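Putative TIM-barrel metal-dependent hydrolase (Mycobacterium avium subsp. paratuberculosis S397, PDB 4DZI) is a putative metal-dependent amidohydrolase that holds a pair of metal ions in its TIM barrel and probably uses them in a hydrolytic reaction. Local coordinates at residues A189-P198 against V225-G235; P285-S296 against N327-D337. All coordinates share one frame; numbering follows the deposited sequence. Where two conformers were deposited one is given.

Overall arrangement
From the N terminus, interaction 1 comes first: 189-198 runs out, the chain returns through a long loop and helix 214-223, and then segment 225-235 lies beside it in a beta-alpha-beta crossover, the building principle of a TIM barrel. Interaction 2 opens only after that loop has closed, and its connection from 285-296 to 327-337 is mostly helical, with helix 298-312 and most of helix 321-328. The two loops neither nest nor cross. They are joined laterally, because strands 227-230 and 289-292 are neighbours in the same sheet, and H230 and E293 bind one cadmium ion together.

Interaction 1: A189-P198 against V225-G235; sequences AKLVLVRPAP and VPVGFHLSDSG. With CD (cadmium ion), chain Q.
V192 and V194 exchange three backbone hydrogen bonds with P226 and G228, placing V192 beside V227 and L193 beside G228 in parallel register. V192 N gives to P226 O, G228 N gives to V192 O at 2.6 Å, and V194 N gives to G228 O at 3.0 Å. Past this point the strands part, and a water takes over, donating to V194 O and accepting from H230 N.

Two side-chain bonds tie the loops that follow. R195, its chain bent at chi3 (58°), brings NH1 to D233 O at 2.9 Å, in the carbonyl plane on a lone pair and in the plane of its own guanidinium; E130 forms a salt bridge with the same nitrogen. S234 OG donates to P196 O at 2.6 Å, from above the carbonyl plane. P196 centres an inverse gamma turn.

Apolar contacts fill the rest. V194 CG2 lies 3.6 Å from V227 CG2, and that same V227 methyl sits over one face of the F229 ring, toward its rim. V225 CG1 meets V192 CG1, while L191 CD1 rests near P226 CB.

At the strand's end H230 NE2 binds a cadmium ion at 2.4 Å, in a site completed by D13, H15, E293 and D356. ND1 of the same ring donates to L231 O, which helps fix the imidazole's rotation.

Helix 174-186 packs on V192 and V225, helix 266-277 on P196 and F229, and strand 289-292 continues the sheet beyond V227.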
loop_
_atom_site.group_PDB
_atom_site.type_symbol
_atom_site.label_atom_id
_atom_site.label_comp_id
_atom_site.label_asym_id
_atom_site.label_seq_id
_atom_site.Cartn_x
_atom_site.Cartn_y
_atom_site.Cartn_z
ATOM N N ALA C 189 31.115 -14.105 1.586
ATOM C CA ALA C 189 29.959 -13.400 1.005
ATOM C C ALA C 189 30.180 -11.889 0.968
ATOM O O ALA C 189 30.685 -11.311 1.933
ATOM C CB ALA C 189 28.696 -13.731 1.796
ATOM N N LYS C 190 29.739 -11.266 -0.116
ATOM C CA LYS C 190 29.904 -9.835 -0.332
ATOM C C LYS C 190 28.548 -9.106 -0.340
ATOM O O LYS C 190 28.496 -7.862 -0.400
ATOM C CB LYS C 190 30.640 -9.567 -1.656
ATOM C CG LYS C 190 32.021 -10.212 -1.741
ATOM C CD LYS C 190 32.921 -9.753 -0.623
ATOM C CE LYS C 190 34.388 -10.125 -0.928
ATOM N NZ LYS C 190 34.582 -11.601 -1.019
ATOM N N LEU C 191 27.479 -9.897 -0.346
ATOM C CA LEU C 191 26.092 -9.363 -0.369
ATOM C C LEU C 191 25.246 -10.437 0.306
ATOM O O LEU C 191 25.480 -11.641 0.069
ATOM C CB LEU C 191 25.602 -9.144 -1.819
ATOM C CG LEU C 191 24.130 -8.729 -2.026
ATOM C CD1 LEU C 191 23.829 -7.356 -1.420
ATOM C CD2 LEU C 191 23.810 -8.718 -3.512
ATOM N N VAL C 192 24.316 -10.055 1.192
ATOM C CA VAL C 192 23.403 -11.054 1.749
ATOM C C VAL C 192 21.969 -10.607 1.442
ATOM O O VAL C 192 21.700 -9.400 1.371
ATOM C CB VAL C 192 23.563 -11.248 3.273
ATOM C CG1 VAL C 192 25.020 -11.523 3.628
ATOM C CG2 VAL C 192 23.047 -10.022 4.012
ATOM N N LEU C 193 21.062 -11.558 1.298
ATOM C CA LEU C 193 19.657 -11.207 1.046
ATOM C C LEU C 193 18.848 -11.388 2.318
ATOM O O LEU C 193 18.887 -12.447 2.933
ATOM C CB LEU C 193 19.057 -12.135 -0.022
ATOM C CG LEU C 193 19.808 -12.071 -1.339
ATOM C CD1 LEU C 193 19.095 -13.017 -2.313
ATOM C CD2 LEU C 193 19.845 -10.654 -1.897
ATOM N N VAL C 194 18.102 -10.361 2.717
ATOM C CA VAL C 194 17.114 -10.529 3.762
ATOM C C VAL C 194 15.776 -10.293 3.085
ATOM O O VAL C 194 15.681 -9.441 2.202
ATOM C CB VAL C 194 17.341 -9.500 4.896
ATOM C CG1 VAL C 194 16.157 -9.477 5.883
ATOM C CG2 VAL C 194 18.629 -9.834 5.670
ATOM N N ARG C 195 14.777 -11.087 3.449
ATOM C CA ARG C 195 13.513 -10.986 2.748
ATOM C C ARG C 195 12.798 -9.651 3.058
ATOM O O ARG C 195 12.711 -9.255 4.209
ATOM C CB ARG C 195 12.625 -12.161 3.116
ATOM C CG ARG C 195 11.342 -12.202 2.276
ATOM C CD ARG C 195 10.566 -13.502 2.490
ATOM N NE ARG C 195 10.234 -13.660 3.908
ATOM C CZ ARG C 195 9.009 -13.853 4.386
ATOM N NH1 ARG C 195 7.946 -13.916 3.576
ATOM N NH2 ARG C 195 8.844 -14.013 5.702
ATOM N N PRO C 196 12.262 -8.981 2.027
ATOM C CA PRO C 196 11.547 -7.698 2.284
ATOM C C PRO C 196 10.139 -7.994 2.804
ATOM O O PRO C 196 9.169 -7.941 2.062
ATOM C CB PRO C 196 11.487 -7.023 0.902
ATOM C CG PRO C 196 11.630 -8.168 -0.083
ATOM C CD PRO C 196 12.529 -9.190 0.598
ATOM N N ALA C 197 10.060 -8.339 4.078
ATOM C CA ALA C 197 8.808 -8.812 4.655
ATOM C C ALA C 197 8.961 -8.710 6.163
ATOM O O ALA C 197 10.081 -8.639 6.689
ATOM C CB ALA C 197 8.583 -10.298 4.292
ATOM N N PRO C 198 7.843 -8.738 6.870
ATOM C CA PRO C 198 7.904 -8.881 8.336
ATOM C C PRO C 198 8.769 -10.069 8.748
ATOM O O PRO C 198 8.762 -11.115 8.088
ATOM C CB PRO C 198 6.437 -9.129 8.707
ATOM C CG PRO C 198 5.665 -8.418 7.632
ATOM C CD PRO C 198 6.458 -8.712 6.363
ATOM N N VAL C 225 29.378 -5.259 4.169
ATOM C CA VAL C 225 28.553 -6.103 3.308
ATOM C C VAL C 225 27.095 -5.597 3.318
ATOM O O VAL C 225 26.445 -5.556 4.387
ATOM C CB VAL C 225 28.616 -7.576 3.789
ATOM C CG1 VAL C 225 27.497 -8.414 3.167
ATOM C CG2 VAL C 225 29.991 -8.176 3.469
ATOM N N PRO C 226 26.575 -5.210 2.131
ATOM C CA PRO C 226 25.195 -4.709 2.090
ATOM C C PRO C 226 24.149 -5.785 2.327
ATOM O O PRO C 226 24.385 -6.966 2.086
ATOM C CB PRO C 226 25.048 -4.147 0.664
ATOM C CG PRO C 226 26.391 -4.210 0.031
ATOM C CD PRO C 226 27.236 -5.170 0.814
ATOM N N VAL C 227 22.976 -5.358 2.783
ATOM C CA VAL C 227 21.813 -6.223 2.795
ATOM C C VAL C 227 21.055 -5.953 1.505
ATOM O O VAL C 227 20.802 -4.797 1.139
ATOM C CB VAL C 227 20.906 -5.972 4.026
ATOM C CG1 VAL C 227 20.581 -4.484 4.193
ATOM C CG2 VAL C 227 19.649 -6.840 3.943
ATOM N N GLY C 228 20.687 -7.020 0.803
ATOM C CA GLY C 228 19.878 -6.833 -0.396
ATOM C C GLY C 228 18.465 -7.302 -0.138
ATOM O O GLY C 228 18.249 -8.265 0.591
ATOM N N PHE C 229 17.504 -6.568 -0.719
ATOM C CA PHE C 229 16.086 -6.891 -0.612
ATOM C C PHE C 229 15.554 -7.149 -2.020
ATOM O O PHE C 229 15.388 -6.221 -2.821
ATOM C CB PHE C 229 15.288 -5.707 0.005
ATOM C CG PHE C 229 15.618 -5.458 1.453
ATOM C CD1 PHE C 229 15.222 -6.353 2.429
ATOM C CD2 PHE C 229 16.360 -4.343 1.828
ATOM C CE1 PHE C 229 15.544 -6.133 3.770
ATOM C CE2 PHE C 229 16.694 -4.124 3.177
ATOM C CZ PHE C 229 16.285 -5.024 4.141
ATOM N N HIS C 230 15.312 -8.416 -2.334
ATOM C CA HIS C 230 14.842 -8.786 -3.668
ATOM C C HIS C 230 13.426 -9.206 -3.600
ATOM O O HIS C 230 13.038 -9.867 -2.634
ATOM C CB HIS C 230 15.650 -9.994 -4.186
ATOM C CG HIS C 230 15.312 -10.379 -5.623
ATOM N ND1 HIS C 230 14.212 -11.107 -5.966
ATOM C CD2 HIS C 230 15.947 -10.052 -6.814
ATOM C CE1 HIS C 230 14.166 -11.248 -7.303
ATOM N NE2 HIS C 230 15.209 -10.595 -7.828
ATOM N N LEU C 231 12.660 -8.836 -4.624
ATOM C CA LEU C 231 11.271 -9.286 -4.766
ATOM C C LEU C 231 11.101 -10.747 -4.335
ATOM O O LEU C 231 11.793 -11.633 -4.836
ATOM C CB LEU C 231 10.869 -9.166 -6.238
ATOM C CG LEU C 231 9.381 -9.301 -6.493
ATOM C CD1 LEU C 231 8.627 -8.112 -5.881
ATOM C CD2 LEU C 231 9.128 -9.393 -8.000
ATOM N N SER C 232 10.099 -11.015 -3.486
ATOM C CA SER C 232 9.953 -12.345 -2.871
ATOM C C SER C 232 8.475 -12.630 -2.680
ATOM O O SER C 232 7.644 -11.744 -2.906
ATOM C CB SER C 232 10.594 -12.350 -1.469
ATOM O OG SER C 232 12.019 -12.102 -1.521
ATOM N N ASP C 233 8.146 -13.838 -2.209
ATOM C CA ASP C 233 6.840 -13.981 -1.539
ATOM C C ASP C 233 6.976 -13.365 -0.165
ATOM O O ASP C 233 7.575 -13.933 0.732
ATOM C CB ASP C 233 6.442 -15.457 -1.390
ATOM C CG ASP C 233 5.041 -15.620 -0.831
ATOM O OD1 ASP C 233 4.444 -14.615 -0.379
ATOM O OD2 ASP C 233 4.520 -16.750 -0.853
ATOM N N SER C 234 6.400 -12.171 0.017
ATOM C CA SER C 234 6.504 -11.432 1.253
ATOM C C SER C 234 5.209 -11.517 2.067
ATOM O O SER C 234 5.085 -10.825 3.076
ATOM C CB SER C 234 6.809 -9.960 0.945
ATOM O OG SER C 234 8.162 -9.793 0.480
ATOM N N GLY C 235 4.318 -12.391 1.634
ATOM C CA GLY C 235 3.037 -12.603 2.340
ATOM C C GLY C 235 2.015 -11.533 2.032
ATOM O O GLY C 235 0.977 -11.467 2.729
HETATM CD CD CD Q . 15.649 -10.556 -10.143
HETATM O O HOH W 1 15.996 -10.439 -0.527
#

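Interaction 2: P285-S296 against N327-D337; sequences PKLKAVSIENGS and NNVWIAPYYED. With CD (cadmium ion), chain Q; CD (cadmium ion), chain P.
S296 and D337 join the loops that follow the two strands, and E293, just before S296 in the chain, reaches the metals. Its carboxylate bridges them: OE2 binds one cadmium ion at 2.2 Å and shares the second with OE1. The E293 chain, extended beyond CG (chi2 -179°), carries the carboxylate out to both ions. D13, H15, H230, D356, H359 and E361 supply the other protein ligands.

Behind this first shell, D337 OD2 braces the turn by accepting from S296 OG (2.7 Å), S296 N and Y334 N, three donors on one oxygen. Y334 has two conformers; in the one described here E293 CG lies at the ring edge and G295 CA over a face, a CH-pi contact 3.6 Å from the centroid.

Farther out, four backbone bonds, from A289 N to N328 O through A332 N to S291 O, join the parallel strands. At the far end N328 ND2 is gripped twice, nearly straight by L287 O (2.8 Å, 176°) and more bent by P285 O, both acceptors near the amide plane, which fixes the rotation of the side-chain amide. K288 CG touches W330 CZ3 at 3.7 Å.

Helices 266-277 and 280-283 cover the A289, S291 and V329 side of the sheet, helix 339-346 packs against I331 and P333, and strand 227-230 flanks 289-292.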
loop_
_atom_site.group_PDB
_atom_site.type_symbol
_atom_site.label_atom_id
_atom_site.label_comp_id
_atom_site.label_asym_id
_atom_site.label_seq_id
_atom_site.Cartn_x
_atom_site.Cartn_y
_atom_site.Cartn_z
ATOM N N PRO C 285 24.950 3.467 10.902
ATOM C CA PRO C 285 25.037 4.438 9.811
ATOM C C PRO C 285 25.889 3.965 8.646
ATOM O O PRO C 285 25.747 4.479 7.551
ATOM C CB PRO C 285 25.656 5.683 10.474
ATOM C CG PRO C 285 26.269 5.176 11.744
ATOM C CD PRO C 285 25.458 3.997 12.183
ATOM N N LYS C 286 26.747 2.970 8.882
ATOM C CA LYS C 286 27.560 2.393 7.788
ATOM C C LYS C 286 26.816 1.325 6.975
ATOM O O LYS C 286 27.326 0.901 5.931
ATOM C CB LYS C 286 28.890 1.795 8.306
ATOM C CG LYS C 286 29.797 2.758 9.070
ATOM C CD LYS C 286 31.189 2.151 9.172
ATOM C CE LYS C 286 31.914 2.550 10.447
ATOM N NZ LYS C 286 32.248 3.995 10.435
ATOM N N LEU C 287 25.660 0.865 7.465
ATOM C CA LEU C 287 24.907 -0.222 6.800
ATOM C C LEU C 287 24.443 0.219 5.425
ATOM O O LEU C 287 23.883 1.305 5.269
ATOM C CB LEU C 287 23.708 -0.660 7.629
ATOM C CG LEU C 287 22.945 -1.873 7.065
ATOM C CD1 LEU C 287 23.782 -3.155 7.170
ATOM C CD2 LEU C 287 21.656 -2.085 7.866
ATOM N N LYS C 288 24.716 -0.614 4.411
ATOM C CA LYS C 288 24.300 -0.346 3.047
ATOM C C LYS C 288 23.175 -1.301 2.697
ATOM O O LYS C 288 23.162 -2.452 3.132
ATOM C CB LYS C 288 25.478 -0.502 2.087
ATOM C CG LYS C 288 26.593 0.522 2.338
ATOM C CD LYS C 288 27.824 0.186 1.491
ATOM C CE LYS C 288 28.502 -1.032 2.113
ATOM N NZ LYS C 288 29.448 -1.738 1.193
ATOM N N ALA C 289 22.184 -0.792 1.972
ATOM C CA ALA C 289 21.097 -1.644 1.524
ATOM C C ALA C 289 20.842 -1.455 0.044
ATOM O O ALA C 289 21.093 -0.379 -0.544
ATOM C CB ALA C 289 19.821 -1.334 2.304
ATOM N N VAL C 290 20.304 -2.489 -0.588
ATOM C CA VAL C 290 20.020 -2.383 -2.025
ATOM C C VAL C 290 18.678 -3.053 -2.299
ATOM O O VAL C 290 18.411 -4.140 -1.814
ATOM C CB VAL C 290 21.133 -2.993 -2.950
ATOM C CG1 VAL C 290 21.417 -4.462 -2.599
ATOM C CG2 VAL C 290 20.753 -2.846 -4.438
ATOM N N SER C 291 17.851 -2.385 -3.113
ATOM C CA SER C 291 16.552 -2.922 -3.552
ATOM C C SER C 291 16.694 -3.492 -4.950
ATOM O O SER C 291 17.138 -2.781 -5.859
ATOM C CB SER C 291 15.520 -1.776 -3.543
ATOM O OG SER C 291 14.332 -2.173 -4.219
ATOM N N ILE C 292 16.373 -4.775 -5.115
ATOM C CA ILE C 292 16.507 -5.432 -6.425
ATOM C C ILE C 292 15.163 -6.010 -6.901
ATOM O O ILE C 292 14.502 -6.750 -6.166
ATOM C CB ILE C 292 17.564 -6.569 -6.337
ATOM C CG1 ILE C 292 18.849 -6.068 -5.642
ATOM C CG2 ILE C 292 17.845 -7.151 -7.729
ATOM C CD1 ILE C 292 19.910 -7.142 -5.430
ATOM N N GLU C 293 14.799 -5.678 -8.136
ATOM C CA GLU C 293 13.556 -6.160 -8.779
ATOM C C GLU C 293 12.299 -5.731 -8.054
ATOM O O GLU C 293 11.267 -6.393 -8.150
ATOM C CB GLU C 293 13.552 -7.697 -9.038
ATOM C CG GLU C 293 12.683 -8.038 -10.272
ATOM C CD GLU C 293 12.565 -9.503 -10.630
ATOM O OE1 GLU C 293 11.550 -9.860 -11.253
ATOM O OE2 GLU C 293 13.466 -10.296 -10.281
ATOM N N ASN C 294 12.378 -4.596 -7.375
ATOM C CA ASN C 294 11.166 -4.075 -6.732
ATOM C C ASN C 294 10.646 -2.793 -7.395
ATOM O O ASN C 294 9.654 -2.205 -6.903
ATOM C CB ASN C 294 11.504 -3.792 -5.276
ATOM C CG ASN C 294 12.017 -5.035 -4.560
ATOM O OD1 ASN C 294 11.405 -6.090 -4.643
ATOM N ND2 ASN C 294 13.166 -4.905 -3.887
ATOM N N GLY C 295 11.303 -2.340 -8.480
ATOM C CA GLY C 295 11.009 -1.035 -9.134
ATOM C C GLY C 295 11.613 0.102 -8.311
ATOM O O GLY C 295 12.204 -0.129 -7.274
ATOM N N SER C 296 11.381 1.341 -8.743
ATOM C CA SER C 296 11.836 2.496 -7.994
ATOM C C SER C 296 10.657 3.418 -7.756
ATOM O O SER C 296 10.814 4.429 -7.108
ATOM C CB SER C 296 12.942 3.273 -8.752
ATOM O OG SER C 296 12.477 3.823 -9.986
ATOM N N ASN C 327 21.351 8.299 1.419
ATOM C CA ASN C 327 22.729 7.953 1.754
ATOM C C ASN C 327 23.007 6.455 1.801
ATOM O O ASN C 327 24.073 6.024 1.370
ATOM C CB ASN C 327 23.100 8.514 3.122
ATOM C CG ASN C 327 24.576 8.357 3.431
ATOM O OD1 ASN C 327 25.419 9.007 2.808
ATOM N ND2 ASN C 327 24.899 7.501 4.398
ATOM N N ASN C 328 22.059 5.670 2.316
ATOM C CA ASN C 328 22.341 4.277 2.625
ATOM C C ASN C 328 21.760 3.244 1.665
ATOM O O ASN C 328 22.022 2.064 1.836
ATOM C CB ASN C 328 21.881 3.947 4.037
ATOM C CG ASN C 328 22.656 4.716 5.084
ATOM O OD1 ASN C 328 22.476 5.933 5.230
ATOM N ND2 ASN C 328 23.520 4.014 5.824
ATOM N N VAL C 329 20.936 3.682 0.708
ATOM C CA VAL C 329 20.136 2.751 -0.106
ATOM C C VAL C 329 20.399 2.963 -1.596
ATOM O O VAL C 329 20.306 4.066 -2.139
ATOM C CB VAL C 329 18.618 2.878 0.181
ATOM C CG1 VAL C 329 17.779 1.883 -0.640
ATOM C CG2 VAL C 329 18.355 2.719 1.688
ATOM N N TRP C 330 20.729 1.860 -2.272
ATOM C CA TRP C 330 20.830 1.830 -3.700
ATOM C C TRP C 330 19.612 1.138 -4.266
ATOM O O TRP C 330 19.069 0.232 -3.661
ATOM C CB TRP C 330 22.074 1.002 -4.076
ATOM C CG TRP C 330 23.417 1.701 -3.956
ATOM C CD1 TRP C 330 24.244 2.135 -4.989
ATOM C CD2 TRP C 330 24.163 1.986 -2.731
ATOM N NE1 TRP C 330 25.389 2.678 -4.484
ATOM C CE2 TRP C 330 25.398 2.622 -3.142
ATOM C CE3 TRP C 330 23.913 1.809 -1.377
ATOM C CZ2 TRP C 330 26.352 3.045 -2.216
ATOM C CZ3 TRP C 330 24.863 2.247 -0.458
ATOM C CH2 TRP C 330 26.068 2.838 -0.874
ATOM N N ILE C 331 19.231 1.525 -5.468
ATOM C CA ILE C 331 18.012 0.991 -6.085
ATOM C C ILE C 331 18.234 0.561 -7.533
ATOM O O ILE C 331 18.686 1.361 -8.367
ATOM C CB ILE C 331 16.914 2.060 -6.057
ATOM C CG1 ILE C 331 16.567 2.392 -4.602
ATOM C CG2 ILE C 331 15.679 1.539 -6.798
ATOM C CD1 ILE C 331 15.627 3.571 -4.480
ATOM N N ALA C 332 17.918 -0.702 -7.842
ATOM C CA ALA C 332 17.826 -1.140 -9.237
ATOM C C ALA C 332 16.403 -0.880 -9.728
ATOM O O ALA C 332 15.475 -1.573 -9.309
ATOM C CB ALA C 332 18.125 -2.644 -9.354
ATOM N N PRO C 333 16.218 0.099 -10.604
ATOM C CA PRO C 333 14.856 0.418 -11.054
ATOM C C PRO C 333 14.319 -0.578 -12.083
ATOM O O PRO C 333 15.059 -1.402 -12.668
ATOM C CB PRO C 333 15.040 1.783 -11.736
ATOM C CG PRO C 333 16.448 1.662 -12.342
ATOM C CD PRO C 333 17.218 0.998 -11.212
ATOM N N TYR C 334 13.014 -0.500 -12.339
ATOM C CA TYR C 334 12.462 -1.220 -13.482
ATOM C C TYR C 334 12.808 -0.422 -14.755
ATOM O O TYR C 334 13.005 0.804 -14.713
ATOM C CB TYR C 334 10.924 -1.450 -13.350
ATOM C CG TYR C 334 10.458 -2.549 -12.378
ATOM C CD1 TYR C 334 11.195 -3.718 -12.174
ATOM C CD2 TYR C 334 9.234 -2.437 -11.696
ATOM C CE1 TYR C 334 10.746 -4.716 -11.304
ATOM C CE2 TYR C 334 8.789 -3.431 -10.830
ATOM C CZ TYR C 334 9.544 -4.573 -10.619
ATOM O OH TYR C 334 9.095 -5.585 -9.731
ATOM N N TYR C 335 12.892 -1.133 -15.883
ATOM C CA TYR C 335 13.333 -0.537 -17.169
ATOM C C TYR C 335 12.513 0.653 -17.624
ATOM O O TYR C 335 13.047 1.535 -18.291
ATOM C CB TYR C 335 13.367 -1.594 -18.286
ATOM C CG TYR C 335 13.695 -2.937 -17.722
ATOM C CD1 TYR C 335 14.863 -3.121 -16.978
ATOM C CD2 TYR C 335 12.822 -4.006 -17.856
ATOM C CE1 TYR C 335 15.167 -4.347 -16.420
ATOM C CE2 TYR C 335 13.111 -5.234 -17.293
ATOM C CZ TYR C 335 14.282 -5.402 -16.580
ATOM O OH TYR C 335 14.571 -6.625 -16.020
ATOM N N GLU C 336 11.229 0.680 -17.266
ATOM C CA GLU C 336 10.304 1.733 -17.717
ATOM C C GLU C 336 10.184 2.912 -16.777
ATOM O O GLU C 336 9.526 3.897 -17.076
ATOM C CB GLU C 336 8.909 1.140 -17.985
ATOM C CG GLU C 336 8.808 0.326 -19.266
ATOM C CD GLU C 336 8.982 1.170 -20.522
ATOM O OE1 GLU C 336 9.864 0.833 -21.334
ATOM O OE2 GLU C 336 8.250 2.170 -20.704
ATOM N N ASP C 337 10.841 2.822 -15.629
ATOM C CA ASP C 337 10.830 3.915 -14.680
ATOM C C ASP C 337 11.422 5.214 -15.265
ATOM O O ASP C 337 12.285 5.192 -16.147
ATOM C CB ASP C 337 11.595 3.506 -13.411
ATOM C CG ASP C 337 10.922 2.400 -12.635
ATOM O OD1 ASP C 337 9.773 1.996 -12.957
ATOM O OD2 ASP C 337 11.542 1.920 -11.655
HETATM CD CD CD Q . 15.649 -10.556 -10.143
HETATM CD CD CD P . 12.566 -11.894 -11.959
HETATM O O HOH W 2 14.187 -2.187 -6.851
HETATM O O HOH W 3 9.225 -8.472 -11.553
HETATM O O HOH W 4 13.465 -3.237 -10.082
HETATM O O HOH W 5 8.897 1.014 -10.461
HETATM O O HOH W 6 11.651 -12.920 -9.889
#